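Side-chain contacts in hypothetical protein ST1625 (Sulfolobus tokodaii, PDB 1WY6), which is of unknown function but folds as an all-helical repeat protein, the first of its kind from an archaeon to have its crystal structure solved: residues M12-F17 against K28-I33; K16-G21 against C47-S52; I53-M58 against G84-T89; K96-L101 against A132-R137. All blocks are in the same frame, centred on the assembly; numbering follows the deposited sequence.

Contact 1: residues M12-F17 against K28-I33; sequences MDAKKF and KIVLEI
An antiparallel helical hairpin is closed here where Ala14 of helix 7-19 meets Ile29 of helix 23-36. The two segments run nearly antiparallel, at 153°, with their axes 9.0 Å apart, and the CA atoms of Ala14 and Ile29 lie 5.7 Å from one another. The small side chain of Ala14 is consistent with so close an approach. Ala14 CB points at the second helix and rests on the branch point of isoleucine, 3.7 Å from Ile29 CB and as near to the CG2 methyl. Isoleucine's branches share the work: CG2, set anti to the backbone N, stays at the alanine, while the CG1 arm (chi1 -56°) carries its methyl to the neighbouring acid. There Ile29 CD1 passes Asp13 OD2 at 4.0 Å, the two side chains crossing at about a right angle, a contact of packing alone. Next along the helix, Val30 brings CG2 to within 3.8 Å of Ala14 CB, so the small residue touches two branched ones. The same valine also meets Phe45, as does Lys15 from the first helix, and the hairpin thus presents both its helices to helix 44-52, with Phe69 of a loop also lying against Val30.

Contact 2: residues K16-G21 against C47-S52; sequences KFLLDG and CNLLES
Leucine on leucine makes up most of this contact: Leu18 CD1 meets Leu49 CD2 at 3.6 Å, the two side chains crossing at about a right angle. Leu49 sends its CG anti to the backbone N (chi1 178°), which swings the isobutyl group across toward helix 7-19 and lets its two methyls divide the partners. CD2 goes to the tip of Leu18; CD1 lies 4.1 Å from Leu19 CD2 and equally near to Leu18 CB, at the root of the side chain.

Helix 7-19 thus packs on helix 44-52, past helix 23-36 and the short helix 39-42, as expected of a helical repeat protein, and Val61 of helix 55-65 lies against both Leu18 and Leu49. Mixed packing takes over beside the leucines, where Leu19 CD2 approaches Ser52 OG to 3.8 Å without a polar bond between them.

Backbone hydrogen bonds shape the end of helix 7-19. Gly21, at a positive phi of 91°, terminates it in a Schellman motif, its N bonded to Leu18 O at 2.9 Å; a CB at this position would press on the carbonyl oxygen of Asp20. The covalent link belongs to the other segment, where Cys47 forms a disulfide with Cys74.

Contact 3: residues I53-M58 against G84-T89; sequences IDCRYM and GVINNT
The carbonyl oxygen of Asp54, one residue before the Cys55 that meets Asn87, takes two backbone donors, Tyr57 N at 2.9 Å and Met58 N at 3.1 Å. The same aspartate is the N-cap of helix 55-65: its OD1 accepts Arg56 N at 2.7 Å through the anti lone pair, in a nearly straight bond (163°). On the turn fixed in this way, Cys55 O receives Asn87 ND2 at 3.1 Å, the donor standing well above the carbonyl plane, 51° out of it. Asn87 CG, anti to the carbonyl carbon (chi1 -72°), turns the amide toward Cys55, and Asn87 OD1 lies 3.3 Å from Cys55 CB. Beside it, Ile86 CD1 touches Cys55 SG at 3.6 Å, the same sulfur that is joined in a disulfide to Cys83. A leucine in place of Asn87 would probably leave Cys55 O without this donor and the cysteine CB without the amide oxygen that lies against it. Helix 78-86 finishes in a Schellman motif at Asn88, whose OD1 accepts from Ser124 N, while Asn87 and Thr89 both lean on Phe59 of helix 55-65 and Met58 reaches back to Val80 of helix 78-86.

Contact 4: residues K96-L101 against A132-R137; sequences KALDIL and ANALRR
Leu98 and Ala134 bring the backbones of two helices closest here, their CA atoms 6.7 Å apart, and no hydrogen bond passes between the segments. Each keeps its own helical bonding, as in Ile100 N to Lys96 O and Arg136 N to Ala132 O, both 2.9 Å, so the side chains alone must make the join. On the buried side the meeting is small: Leu98 CD2 comes to 4.1 Å from Ala134 CB, a methyl that points toward the first helix. Other helices join at Leu98, which touches Leu110 of helix 107-117 and Val81 of helix 78-86, and Leu135, next to the alanine, rests on Leu110 too. Helix 107-117, which lies between the two partners in the chain, therefore supplies a leucine to both, consistent with the side-by-side packing of helices in a helical repeat protein.

Toward the surface the chemistry changes to charge. Arg137 reaches over with its chain bent about the CG-CD bond (chi3 63°), and Asp99 OD1 sits at the edge of the guanidinium, in its plane, 3.6 Å from Arg137 NH1. That makes a long salt bridge. The carboxylate is turned 56° from the guanidinium plane, so the two groups do not lie flat together in a paired, two-bond arrangement. With Arg137 exposed, this long attraction is probably softened by solvent, and the buried part of the contact is apolar.

Overall arrangement
Contacts 1 and 2 start from the same stretch of helix 7-19, with centres about 10 Å apart, and Lys15 NZ of the first probably hydrogen-bonds Asn48 OD1 of the second at 2.7 Å. Contacts 3 and 4 come later in the chain, along an elongated array of helices, and the centres of contacts 1 and 4 lie about 31 Å apart on opposite sides of the chain's centre. Contact 3, about 12 Å from contact 2 between centres, touches it directly, Leu19 CD2 packing on Ile53 CA at 3.4 Å. Contact 4 stands apart, its nearest atoms about 8 Å from contact 3, although helices 78-86 and 92-103 are successive. Contacts 2 and 3 each hold one half of a disulfide, Cys47 and Cys55.

Contact 1: residues M12-F17 against K28-I33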
loop_
_atom_site.group_PDB
_atom_site.type_symbol
_atom_site.label_atom_id
_atom_site.label_comp_id
_atom_site.label_asym_id
_atom_site.label_seq_id
_atom_site.Cartn_x
_atom_site.Cartn_y
_atom_site.Cartn_z
ATOM N N MET A 12 3.538 21.534 -1.178
ATOM C CA MET A 12 3.537 21.277 -2.612
ATOM C C MET A 12 4.980 21.284 -3.095
ATOM O O MET A 12 5.335 20.592 -4.050
ATOM C CB MET A 12 2.737 22.350 -3.365
ATOM C CG MET A 12 1.228 22.242 -3.193
ATOM S SD MET A 12 0.598 20.584 -3.580
ATOM C CE MET A 12 0.379 19.913 -1.953
ATOM N N ASP A 13 5.813 22.076 -2.428
ATOM C CA ASP A 13 7.219 22.159 -2.787
ATOM C C ASP A 13 7.883 20.837 -2.432
ATOM O O ASP A 13 8.692 20.308 -3.197
ATOM C CB ASP A 13 7.891 23.297 -2.026
ATOM C CG ASP A 13 9.340 23.463 -2.403
ATOM O OD1 ASP A 13 9.628 23.591 -3.614
ATOM O OD2 ASP A 13 10.193 23.469 -1.490
ATOM N N ALA A 14 7.534 20.311 -1.259
ATOM C CA ALA A 14 8.073 19.040 -0.798
ATOM C C ALA A 14 7.579 17.938 -1.730
ATOM O O ALA A 14 8.346 17.070 -2.129
ATOM C CB ALA A 14 7.623 18.766 0.646
ATOM N N LYS A 15 6.300 18.001 -2.097
ATOM C CA LYS A 15 5.702 17.001 -2.976
ATOM C C LYS A 15 6.475 16.854 -4.285
ATOM O O LYS A 15 6.843 15.750 -4.664
ATOM C CB LYS A 15 4.244 17.355 -3.278
ATOM C CG LYS A 15 3.521 16.317 -4.130
ATOM C CD LYS A 15 2.112 16.770 -4.489
ATOM C CE LYS A 15 1.406 15.732 -5.363
ATOM N NZ LYS A 15 -0.014 16.099 -5.656
ATOM N N LYS A 16 6.729 17.964 -4.970
ATOM C CA LYS A 16 7.463 17.917 -6.230
ATOM C C LYS A 16 8.831 17.239 -6.093
ATOM O O LYS A 16 9.197 16.412 -6.927
ATOM C CB LYS A 16 7.624 19.322 -6.796
ATOM C CG LYS A 16 8.011 19.345 -8.266
ATOM C CD LYS A 16 7.733 20.709 -8.884
ATOM C CE LYS A 16 8.371 21.824 -8.070
ATOM N NZ LYS A 16 7.993 23.175 -8.566
ATOM N N PHE A 17 9.589 17.588 -5.054
ATOM C CA PHE A 17 10.894 16.963 -4.830
ATOM C C PHE A 17 10.708 15.444 -4.780
ATOM O O PHE A 17 11.370 14.693 -5.501
ATOM C CB PHE A 17 11.499 17.409 -3.490
ATOM C CG PHE A 17 12.238 18.721 -3.543
ATOM C CD1 PHE A 17 13.210 18.956 -4.510
ATOM C CD2 PHE A 17 11.987 19.709 -2.591
ATOM C CE1 PHE A 17 13.926 20.161 -4.531
ATOM C CE2 PHE A 17 12.694 20.917 -2.601
ATOM C CZ PHE A 17 13.664 21.145 -3.571
ATOM N N LYS A 28 13.003 16.823 4.281
ATOM C CA LYS A 28 13.483 17.898 5.133
ATOM C C LYS A 28 12.360 18.923 5.272
ATOM O O LYS A 28 12.034 19.356 6.378
ATOM C CB LYS A 28 14.731 18.532 4.506
ATOM C CG LYS A 28 15.304 19.707 5.282
ATOM C CD LYS A 28 16.511 20.296 4.560
ATOM C CE LYS A 28 17.040 21.539 5.273
ATOM N NZ LYS A 28 17.602 21.226 6.616
ATOM N N ILE A 29 11.771 19.301 4.142
ATOM C CA ILE A 29 10.659 20.253 4.117
ATOM C C ILE A 29 9.489 19.717 4.954
ATOM O O ILE A 29 8.919 20.434 5.781
ATOM C CB ILE A 29 10.146 20.475 2.680
ATOM C CG1 ILE A 29 11.283 20.945 1.771
ATOM C CG2 ILE A 29 9.040 21.528 2.682
ATOM C CD1 ILE A 29 11.722 22.333 2.035
ATOM N N VAL A 30 9.135 18.454 4.738
ATOM C CA VAL A 30 8.033 17.841 5.478
ATOM C C VAL A 30 8.258 17.867 6.990
ATOM O O VAL A 30 7.334 18.135 7.751
ATOM C CB VAL A 30 7.798 16.373 5.031
ATOM C CG1 VAL A 30 6.802 15.697 5.957
ATOM C CG2 VAL A 30 7.283 16.342 3.600
ATOM N N LEU A 31 9.482 17.582 7.424
ATOM C CA LEU A 31 9.793 17.585 8.846
ATOM C C LEU A 31 9.732 18.990 9.429
ATOM O O LEU A 31 9.554 19.152 10.633
ATOM C CB LEU A 31 11.171 16.968 9.099
ATOM C CG LEU A 31 11.309 15.483 8.733
ATOM C CD1 LEU A 31 12.703 14.978 9.097
ATOM C CD2 LEU A 31 10.243 14.681 9.469
ATOM N N GLU A 32 9.893 20.002 8.579
ATOM C CA GLU A 32 9.809 21.383 9.031
ATOM C C GLU A 32 8.354 21.632 9.413
ATOM O O GLU A 32 8.065 22.088 10.513
ATOM C CB GLU A 32 10.213 22.360 7.917
ATOM C CG GLU A 32 11.649 22.226 7.428
ATOM C CD GLU A 32 11.997 23.245 6.347
ATOM O OE1 GLU A 32 13.023 23.057 5.655
ATOM O OE2 GLU A 32 11.249 24.238 6.193
ATOM N N ILE A 33 7.447 21.319 8.489
ATOM C CA ILE A 33 6.011 21.494 8.695
ATOM C C ILE A 33 5.560 20.737 9.939
ATOM O O ILE A 33 4.769 21.243 10.742
ATOM C CB ILE A 33 5.209 20.956 7.487
ATOM C CG1 ILE A 33 5.581 21.729 6.217
ATOM C CG2 ILE A 33 3.717 21.047 7.770
ATOM C CD1 ILE A 33 5.305 23.228 6.291
#

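Contact 2: residues K16-G21 against C47-S52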
loop_
_atom_site.group_PDB
_atom_site.type_symbol
_atom_site.label_atom_id
_atom_site.label_comp_id
_atom_site.label_asym_id
_atom_site.label_seq_id
_atom_site.Cartn_x
_atom_site.Cartn_y
_atom_site.Cartn_z
ATOM N N LYS A 16 6.729 17.964 -4.970
ATOM C CA LYS A 16 7.463 17.917 -6.230
ATOM C C LYS A 16 8.831 17.239 -6.093
ATOM O O LYS A 16 9.197 16.412 -6.927
ATOM C CB LYS A 16 7.624 19.322 -6.796
ATOM C CG LYS A 16 8.011 19.345 -8.266
ATOM C CD LYS A 16 7.733 20.709 -8.884
ATOM C CE LYS A 16 8.371 21.824 -8.070
ATOM N NZ LYS A 16 7.993 23.175 -8.566
ATOM N N PHE A 17 9.589 17.588 -5.054
ATOM C CA PHE A 17 10.894 16.963 -4.830
ATOM C C PHE A 17 10.708 15.444 -4.780
ATOM O O PHE A 17 11.370 14.693 -5.501
ATOM C CB PHE A 17 11.499 17.409 -3.490
ATOM C CG PHE A 17 12.238 18.721 -3.543
ATOM C CD1 PHE A 17 13.210 18.956 -4.510
ATOM C CD2 PHE A 17 11.987 19.709 -2.591
ATOM C CE1 PHE A 17 13.926 20.161 -4.531
ATOM C CE2 PHE A 17 12.694 20.917 -2.601
ATOM C CZ PHE A 17 13.664 21.145 -3.571
ATOM N N LEU A 18 9.808 15.004 -3.904
ATOM C CA LEU A 18 9.531 13.578 -3.719
ATOM C C LEU A 18 9.134 12.882 -5.015
ATOM O O LEU A 18 9.701 11.849 -5.353
ATOM C CB LEU A 18 8.441 13.380 -2.663
ATOM C CG LEU A 18 8.791 13.923 -1.271
ATOM C CD1 LEU A 18 7.610 13.760 -0.325
ATOM C CD2 LEU A 18 10.015 13.187 -0.744
ATOM N N LEU A 19 8.162 13.436 -5.737
ATOM C CA LEU A 19 7.747 12.835 -7.006
ATOM C C LEU A 19 8.960 12.720 -7.937
ATOM O O LEU A 19 9.038 11.801 -8.744
ATOM C CB LEU A 19 6.671 13.685 -7.695
ATOM C CG LEU A 19 5.290 13.795 -7.040
ATOM C CD1 LEU A 19 4.463 14.828 -7.780
ATOM C CD2 LEU A 19 4.598 12.450 -7.061
ATOM N N ASP A 20 9.900 13.658 -7.814
ATOM C CA ASP A 20 11.094 13.674 -8.660
ATOM C C ASP A 20 12.267 12.846 -8.149
ATOM O O ASP A 20 13.316 12.813 -8.786
ATOM C CB ASP A 20 11.574 15.109 -8.872
ATOM C CG ASP A 20 10.617 15.935 -9.719
ATOM O OD1 ASP A 20 10.845 17.156 -9.823
ATOM O OD2 ASP A 20 9.649 15.371 -10.279
ATOM N N GLY A 21 12.108 12.202 -6.996
ATOM C CA GLY A 21 13.186 11.387 -6.471
ATOM C C GLY A 21 14.140 12.103 -5.534
ATOM O O GLY A 21 15.096 11.501 -5.053
ATOM N N CYS A 47 -1.642 11.173 1.936
ATOM C CA CYS A 47 -2.643 10.527 1.085
ATOM C C CYS A 47 -2.511 11.092 -0.322
ATOM O O CYS A 47 -2.570 10.366 -1.313
ATOM C CB CYS A 47 -4.066 10.826 1.578
ATOM S SG CYS A 47 -4.426 10.465 3.328
ATOM N N ASN A 48 -2.349 12.408 -0.384
ATOM C CA ASN A 48 -2.218 13.128 -1.638
ATOM C C ASN A 48 -0.971 12.649 -2.388
ATOM O O ASN A 48 -1.040 12.342 -3.582
ATOM C CB ASN A 48 -2.167 14.639 -1.337
ATOM C CG ASN A 48 -2.214 15.497 -2.585
ATOM O OD1 ASN A 48 -1.205 15.688 -3.257
ATOM N ND2 ASN A 48 -3.394 16.026 -2.899
ATOM N N LEU A 49 0.164 12.568 -1.696
ATOM C CA LEU A 49 1.394 12.108 -2.341
ATOM C C LEU A 49 1.242 10.697 -2.906
ATOM O O LEU A 49 1.543 10.457 -4.073
ATOM C CB LEU A 49 2.572 12.110 -1.357
ATOM C CG LEU A 49 3.903 11.605 -1.937
ATOM C CD1 LEU A 49 4.448 12.606 -2.949
ATOM C CD2 LEU A 49 4.912 11.389 -0.819
ATOM N N LEU A 50 0.770 9.774 -2.073
ATOM C CA LEU A 50 0.604 8.373 -2.456
ATOM C C LEU A 50 -0.252 8.151 -3.703
ATOM O O LEU A 50 -0.102 7.144 -4.396
ATOM C CB LEU A 50 0.032 7.575 -1.272
ATOM C CG LEU A 50 0.869 7.567 0.017
ATOM C CD1 LEU A 50 0.092 6.907 1.156
ATOM C CD2 LEU A 50 2.178 6.841 -0.227
ATOM N N GLU A 51 -1.139 9.094 -3.996
ATOM C CA GLU A 51 -2.007 8.989 -5.160
ATOM C C GLU A 51 -1.228 9.003 -6.481
ATOM O O GLU A 51 -1.631 8.370 -7.462
ATOM C CB GLU A 51 -3.021 10.142 -5.150
ATOM C CG GLU A 51 -4.010 10.119 -6.309
ATOM C CD GLU A 51 -5.023 9.005 -6.180
ATOM O OE1 GLU A 51 -5.566 8.565 -7.221
ATOM O OE2 GLU A 51 -5.286 8.574 -5.036
ATOM N N SER A 52 -0.105 9.710 -6.511
ATOM C CA SER A 52 0.657 9.807 -7.745
ATOM C C SER A 52 2.155 9.528 -7.673
ATOM O O SER A 52 2.806 9.438 -8.712
ATOM C CB SER A 52 0.437 11.188 -8.374
ATOM O OG SER A 52 0.816 12.225 -7.479
#

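Contact 3: residues I53-M58 against G84-T89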
loop_
_atom_site.group_PDB
_atom_site.type_symbol
_atom_site.label_atom_id
_atom_site.label_comp_id
_atom_site.label_asym_id
_atom_site.label_seq_id
_atom_site.Cartn_x
_atom_site.Cartn_y
_atom_site.Cartn_z
ATOM N N ILE A 53 2.715 9.383 -6.477
ATOM C CA ILE A 53 4.149 9.136 -6.404
ATOM C C ILE A 53 4.565 7.839 -7.098
ATOM O O ILE A 53 3.936 6.789 -6.938
ATOM C CB ILE A 53 4.680 9.124 -4.943
ATOM C CG1 ILE A 53 6.216 9.126 -4.968
ATOM C CG2 ILE A 53 4.168 7.886 -4.185
ATOM C CD1 ILE A 53 6.854 9.329 -3.601
ATOM N N ASP A 54 5.629 7.938 -7.886
ATOM C CA ASP A 54 6.176 6.800 -8.612
ATOM C C ASP A 54 6.496 5.669 -7.632
ATOM O O ASP A 54 7.057 5.897 -6.556
ATOM C CB ASP A 54 7.454 7.230 -9.349
ATOM C CG ASP A 54 7.965 6.168 -10.329
ATOM O OD1 ASP A 54 8.239 5.019 -9.909
ATOM O OD2 ASP A 54 8.098 6.494 -11.522
ATOM N N CYS A 55 6.144 4.443 -8.008
ATOM C CA CYS A 55 6.405 3.289 -7.156
ATOM C C CYS A 55 7.890 3.108 -6.835
ATOM O O CYS A 55 8.252 2.419 -5.875
ATOM C CB CYS A 55 5.840 2.022 -7.805
ATOM S SG CYS A 55 4.021 1.939 -7.710
ATOM N N ARG A 56 8.746 3.725 -7.639
ATOM C CA ARG A 56 10.188 3.646 -7.418
ATOM C C ARG A 56 10.588 4.360 -6.126
ATOM O O ARG A 56 11.627 4.051 -5.554
ATOM C CB ARG A 56 10.967 4.319 -8.554
ATOM C CG ARG A 56 10.931 3.662 -9.920
ATOM C CD ARG A 56 11.750 4.519 -10.885
ATOM N NE ARG A 56 13.104 4.730 -10.373
ATOM C CZ ARG A 56 13.923 5.707 -10.759
ATOM N NH1 ARG A 56 13.539 6.591 -11.669
ATOM N NH2 ARG A 56 15.139 5.792 -10.236
ATOM N N TYR A 57 9.767 5.311 -5.680
ATOM C CA TYR A 57 10.081 6.101 -4.483
ATOM C C TYR A 57 9.137 5.951 -3.292
ATOM O O TYR A 57 9.537 6.181 -2.147
ATOM C CB TYR A 57 10.119 7.598 -4.836
ATOM C CG TYR A 57 10.893 7.961 -6.083
ATOM C CD1 TYR A 57 12.177 7.461 -6.304
ATOM C CD2 TYR A 57 10.349 8.830 -7.033
ATOM C CE1 TYR A 57 12.906 7.817 -7.447
ATOM C CE2 TYR A 57 11.067 9.197 -8.172
ATOM C CZ TYR A 57 12.346 8.682 -8.374
ATOM O OH TYR A 57 13.050 9.012 -9.509
ATOM N N MET A 58 7.886 5.599 -3.565
ATOM C CA MET A 58 6.877 5.475 -2.520
ATOM C C MET A 58 7.367 4.903 -1.192
ATOM O O MET A 58 7.205 5.529 -0.149
ATOM C CB MET A 58 5.687 4.648 -3.013
ATOM C CG MET A 58 4.589 4.496 -1.964
ATOM S SD MET A 58 3.107 3.663 -2.559
ATOM C CE MET A 58 2.272 5.011 -3.365
ATOM N N GLY A 84 3.204 -2.355 -4.314
ATOM C CA GLY A 84 3.715 -3.630 -3.850
ATOM C C GLY A 84 3.692 -4.588 -5.031
ATOM O O GLY A 84 4.661 -5.305 -5.285
ATOM N N VAL A 85 2.587 -4.585 -5.772
ATOM C CA VAL A 85 2.443 -5.456 -6.937
ATOM C C VAL A 85 3.376 -5.064 -8.086
ATOM O O VAL A 85 4.008 -5.925 -8.689
ATOM C CB VAL A 85 0.976 -5.469 -7.457
ATOM C CG1 VAL A 85 0.866 -6.326 -8.729
ATOM C CG2 VAL A 85 0.054 -6.034 -6.382
ATOM N N ILE A 86 3.460 -3.772 -8.394
ATOM C CA ILE A 86 4.327 -3.317 -9.478
ATOM C C ILE A 86 5.775 -3.644 -9.140
ATOM O O ILE A 86 6.529 -4.122 -9.983
ATOM C CB ILE A 86 4.191 -1.797 -9.711
ATOM C CG1 ILE A 86 2.753 -1.463 -10.121
ATOM C CG2 ILE A 86 5.172 -1.346 -10.793
ATOM C CD1 ILE A 86 2.509 0.012 -10.385
ATOM N N ASN A 87 6.158 -3.380 -7.897
ATOM C CA ASN A 87 7.506 -3.662 -7.437
ATOM C C ASN A 87 7.620 -5.147 -7.075
ATOM O O ASN A 87 8.661 -5.601 -6.612
ATOM C CB ASN A 87 7.822 -2.797 -6.207
ATOM C CG ASN A 87 8.025 -1.324 -6.558
ATOM O OD1 ASN A 87 7.446 -0.817 -7.511
ATOM N ND2 ASN A 87 8.847 -0.636 -5.776
ATOM N N ASN A 88 6.541 -5.894 -7.293
ATOM C CA ASN A 88 6.500 -7.318 -6.967
ATOM C C ASN A 88 7.172 -7.538 -5.627
ATOM O O ASN A 88 7.925 -8.489 -5.441
ATOM C CB ASN A 88 7.215 -8.149 -8.033
ATOM C CG ASN A 88 6.935 -9.632 -7.893
ATOM O OD1 ASN A 88 5.778 -10.055 -7.843
ATOM N ND2 ASN A 88 7.994 -10.433 -7.837
ATOM N N THR A 89 6.900 -6.641 -4.690
ATOM C CA THR A 89 7.496 -6.735 -3.372
ATOM C C THR A 89 6.472 -6.516 -2.267
ATOM O O THR A 89 5.631 -5.625 -2.343
ATOM C CB THR A 89 8.637 -5.699 -3.208
ATOM O OG1 THR A 89 9.348 -5.962 -1.995
ATOM C CG2 THR A 89 8.074 -4.275 -3.167
#

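Contact 4: residues K96-L101 against A132-R137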
loop_
_atom_site.group_PDB
_atom_site.type_symbol
_atom_site.label_atom_id
_atom_site.label_comp_id
_atom_site.label_asym_id
_atom_site.label_seq_id
_atom_site.Cartn_x
_atom_site.Cartn_y
_atom_site.Cartn_z
ATOM N N LYS A 96 0.227 -3.207 6.030
ATOM C CA LYS A 96 -0.590 -2.278 6.806
ATOM C C LYS A 96 -1.706 -1.691 5.935
ATOM O O LYS A 96 -2.827 -1.537 6.398
ATOM C CB LYS A 96 0.260 -1.143 7.381
ATOM C CG LYS A 96 1.221 -1.579 8.472
ATOM C CD LYS A 96 2.111 -0.426 8.914
ATOM C CE LYS A 96 3.156 -0.886 9.925
ATOM N NZ LYS A 96 4.032 0.243 10.357
ATOM N N ALA A 97 -1.387 -1.375 4.678
ATOM C CA ALA A 97 -2.366 -0.820 3.733
ATOM C C ALA A 97 -3.482 -1.840 3.500
ATOM O O ALA A 97 -4.655 -1.485 3.406
ATOM C CB ALA A 97 -1.692 -0.487 2.415
ATOM N N LEU A 98 -3.097 -3.108 3.394
ATOM C CA LEU A 98 -4.061 -4.184 3.205
ATOM C C LEU A 98 -4.983 -4.270 4.423
ATOM O O LEU A 98 -6.202 -4.313 4.276
ATOM C CB LEU A 98 -3.343 -5.524 3.015
ATOM C CG LEU A 98 -2.757 -5.845 1.635
ATOM C CD1 LEU A 98 -1.877 -7.083 1.723
ATOM C CD2 LEU A 98 -3.891 -6.058 0.637
ATOM N N ASP A 99 -4.394 -4.291 5.619
ATOM C CA ASP A 99 -5.171 -4.381 6.847
ATOM C C ASP A 99 -6.136 -3.216 6.955
ATOM O O ASP A 99 -7.291 -3.401 7.340
ATOM C CB ASP A 99 -4.255 -4.425 8.084
ATOM C CG ASP A 99 -3.371 -5.671 8.119
ATOM O OD1 ASP A 99 -3.717 -6.675 7.460
ATOM O OD2 ASP A 99 -2.331 -5.657 8.812
ATOM N N ILE A 100 -5.670 -2.016 6.613
ATOM C CA ILE A 100 -6.533 -0.838 6.662
ATOM C C ILE A 100 -7.648 -0.933 5.620
ATOM O O ILE A 100 -8.785 -0.545 5.888
ATOM C CB ILE A 100 -5.719 0.456 6.452
ATOM C CG1 ILE A 100 -4.826 0.697 7.677
ATOM C CG2 ILE A 100 -6.647 1.631 6.247
ATOM C CD1 ILE A 100 -3.743 1.729 7.454
ATOM N N LEU A 101 -7.333 -1.450 4.434
ATOM C CA LEU A 101 -8.358 -1.596 3.403
ATOM C C LEU A 101 -9.455 -2.541 3.892
ATOM O O LEU A 101 -10.635 -2.279 3.692
ATOM C CB LEU A 101 -7.758 -2.130 2.099
ATOM C CG LEU A 101 -6.850 -1.171 1.323
ATOM C CD1 LEU A 101 -6.332 -1.850 0.077
ATOM C CD2 LEU A 101 -7.616 0.093 0.965
ATOM N N ALA A 132 -4.954 -12.844 -1.120
ATOM C CA ALA A 132 -5.934 -13.912 -0.943
ATOM C C ALA A 132 -6.527 -13.876 0.459
ATOM O O ALA A 132 -7.745 -13.916 0.641
ATOM C CB ALA A 132 -5.277 -15.272 -1.190
ATOM N N ASN A 133 -5.648 -13.809 1.451
ATOM C CA ASN A 133 -6.065 -13.777 2.837
ATOM C C ASN A 133 -6.795 -12.479 3.205
ATOM O O ASN A 133 -7.688 -12.488 4.053
ATOM C CB ASN A 133 -4.842 -14.023 3.730
ATOM C CG ASN A 133 -4.365 -15.477 3.669
ATOM O OD1 ASN A 133 -3.276 -15.811 4.132
ATOM N ND2 ASN A 133 -5.190 -16.343 3.102
ATOM N N ALA A 134 -6.432 -11.368 2.566
ATOM C CA ALA A 134 -7.120 -10.108 2.837
ATOM C C ALA A 134 -8.525 -10.227 2.226
ATOM O O ALA A 134 -9.523 -9.815 2.824
ATOM C CB ALA A 134 -6.370 -8.941 2.206
ATOM N N LEU A 135 -8.596 -10.801 1.030
ATOM C CA LEU A 135 -9.876 -10.971 0.361
ATOM C C LEU A 135 -10.813 -11.841 1.192
ATOM O O LEU A 135 -11.977 -11.501 1.390
ATOM C CB LEU A 135 -9.675 -11.597 -1.029
ATOM C CG LEU A 135 -9.171 -10.637 -2.113
ATOM C CD1 LEU A 135 -8.713 -11.419 -3.342
ATOM C CD2 LEU A 135 -10.285 -9.646 -2.477
ATOM N N ARG A 136 -10.303 -12.962 1.686
ATOM C CA ARG A 136 -11.121 -13.859 2.480
ATOM C C ARG A 136 -11.685 -13.088 3.677
ATOM O O ARG A 136 -12.790 -13.376 4.145
ATOM C CB ARG A 136 -10.284 -15.062 2.923
ATOM C CG ARG A 136 -11.093 -16.284 3.293
ATOM C CD ARG A 136 -10.213 -17.522 3.306
ATOM N NE ARG A 136 -9.964 -18.029 1.958
ATOM C CZ ARG A 136 -8.856 -18.663 1.584
ATOM N NH1 ARG A 136 -8.724 -19.095 0.338
ATOM N NH2 ARG A 136 -7.869 -18.849 2.445
ATOM N N ARG A 137 -10.937 -12.089 4.150
ATOM C CA ARG A 137 -11.373 -11.269 5.279
ATOM C C ARG A 137 -12.538 -10.338 4.927
ATOM O O ARG A 137 -13.210 -9.831 5.821
ATOM C CB ARG A 137 -10.211 -10.432 5.835
ATOM C CG ARG A 137 -9.174 -11.212 6.642
ATOM C CD ARG A 137 -8.159 -10.267 7.288
ATOM N NE ARG A 137 -8.790 -9.361 8.251
ATOM C CZ ARG A 137 -8.237 -8.238 8.714
ATOM N NH1 ARG A 137 -7.027 -7.867 8.303
ATOM N NH2 ARG A 137 -8.898 -7.479 9.585
#